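Local coordinates for protein cyclic UMP-AMP synthase (Rhodothermus marinus SG0.5JP17-172, PDB 6E0K) that makes the antiviral second messenger 3',3'-cUAMP from UTP and ATP, the signal of a CBASS system that defends bacteria against phage, at residues D258-G261 / Q266-E269. Residues are numbered along the deposited sequence; the frame is centred on the assembly and turned at random.
Sequences DLFG and QWSE
The backbones of Phe260 and Trp267 meet in a single beta bridge (CA-CA 4.8 Å) with the parallel hydrogen-bond pattern, although the chains run at a steep angle; Trp267 uses both its N and its O to hold the residues before and after Phe260. Trp267 N donates to Leu259 O at 2.8 Å, almost in line with the carbonyl (C=O...N 166°), and Gly261 N donates to Trp267 O at 3.2 Å, tilted out of that carbonyl's plane. A water 2.8 Å from each of Gly261 O and Gln266 O can donate to either, helping to link the backbones.

The Phe260 ring lies between two aliphatic groups: Leu259 CG sits over the centre of one face, and Glu269 CG approaches the opposite face, offset toward the rim, in a CH-pi contact 4.0 Å from the ring centroid. Phe260 CG stands anti to its own carbonyl carbon (chi1 -61°), which sets the ring against the start of helix 269-285, CD1 3.3 Å from Ser268 C, with Ser268 N at its edge in plane. Phe260 CE1 also touches Trp267 CE3. Beside this pair, Leu259 runs alongside Trp267, its CD1 packing loosely on the tryptophan CB; Trp267 stacks in turn on Phe214 of helix 212-220.

Gln266 reaches back along the 258-261 backbone. Its OE1 comes within 3.2 Å of Gly261 CA and accepts a hydrogen bond from Phe263 N, which helps orient the amide; NE2 is left 3.5 Å from Asp258 O, too long for a firm bond. The Asp258 carboxylate pairs with Arg251.

Ser268 N-caps the helix that follows, OG bonded to Lys271 N. The bridge closes the turn 261-266 within the loop between helices 231-244 and 269-285; ATP-binding Glu265 lies in that turn, so the bridge probably helps position it beside the CD-NTase nucleotide site.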
# COMPACT_ATOMS: atom_id res chain seq x y z
N ASP A 258 7.87 -8.11 7.85
CA ASP A 258 9.14 -7.41 7.91
C ASP A 258 9.33 -6.55 6.67
O ASP A 258 9.02 -6.98 5.55
CB ASP A 258 10.31 -8.39 8.01
CG ASP A 258 10.40 -9.04 9.37
OD1 ASP A 258 9.76 -8.55 10.32
OD2 ASP A 258 11.14 -10.04 9.49
N LEU A 259 9.88 -5.36 6.87
CA LEU A 259 10.11 -4.47 5.73
C LEU A 259 11.31 -4.94 4.91
O LEU A 259 11.30 -4.81 3.68
CB LEU A 259 10.32 -3.04 6.22
CG LEU A 259 10.68 -2.00 5.15
CD1 LEU A 259 9.65 -2.02 4.02
CD2 LEU A 259 10.76 -0.64 5.78
N PHE A 260 12.33 -5.49 5.56
CA PHE A 260 13.58 -5.83 4.90
C PHE A 260 13.80 -7.34 4.89
O PHE A 260 13.59 -8.02 5.90
CB PHE A 260 14.76 -5.14 5.59
CG PHE A 260 14.66 -3.65 5.55
CD1 PHE A 260 14.73 -2.99 4.34
CD2 PHE A 260 14.48 -2.92 6.72
CE1 PHE A 260 14.62 -1.62 4.29
CE2 PHE A 260 14.37 -1.54 6.67
CZ PHE A 260 14.44 -0.89 5.45
N GLY A 261 14.26 -7.84 3.75
CA GLY A 261 14.50 -9.27 3.62
C GLY A 261 14.86 -9.62 2.19
O GLY A 261 15.06 -8.74 1.35
N GLN A 266 9.78 -7.68 -0.08
CA GLN A 266 10.47 -6.88 0.91
C GLN A 266 11.46 -5.95 0.23
O GLN A 266 11.88 -6.17 -0.91
CB GLN A 266 11.19 -7.78 1.92
CG GLN A 266 10.24 -8.77 2.57
CD GLN A 266 10.95 -9.85 3.31
OE1 GLN A 266 11.75 -10.60 2.73
NE2 GLN A 266 10.69 -9.96 4.60
N TRP A 267 11.84 -4.91 0.96
CA TRP A 267 12.85 -3.97 0.50
C TRP A 267 14.22 -4.48 0.93
O TRP A 267 14.36 -5.60 1.43
CB TRP A 267 12.54 -2.58 1.05
CG TRP A 267 12.99 -1.44 0.16
CD1 TRP A 267 13.38 -1.52 -1.14
CD2 TRP A 267 13.06 -0.06 0.53
NE1 TRP A 267 13.69 -0.26 -1.61
CE2 TRP A 267 13.50 0.65 -0.61
CE3 TRP A 267 12.78 0.65 1.71
CZ2 TRP A 267 13.68 2.04 -0.60
CZ3 TRP A 267 12.95 2.03 1.72
CH2 TRP A 267 13.40 2.71 0.57
N SER A 268 15.25 -3.66 0.75
CA SER A 268 16.56 -3.99 1.28
C SER A 268 17.10 -2.79 2.03
O SER A 268 16.80 -1.64 1.70
CB SER A 268 17.53 -4.42 0.17
OG SER A 268 18.06 -3.31 -0.54
N GLU A 269 17.86 -3.07 3.10
CA GLU A 269 18.46 -1.99 3.86
C GLU A 269 19.35 -1.13 2.98
O GLU A 269 19.40 0.09 3.15
CB GLU A 269 19.27 -2.54 5.03
CG GLU A 269 18.43 -3.22 6.10
CD GLU A 269 19.26 -3.55 7.31
OE1 GLU A 269 20.11 -2.70 7.68
OE2 GLU A 269 19.08 -4.65 7.88
O HOH W 1 14.35 -7.51 -1.04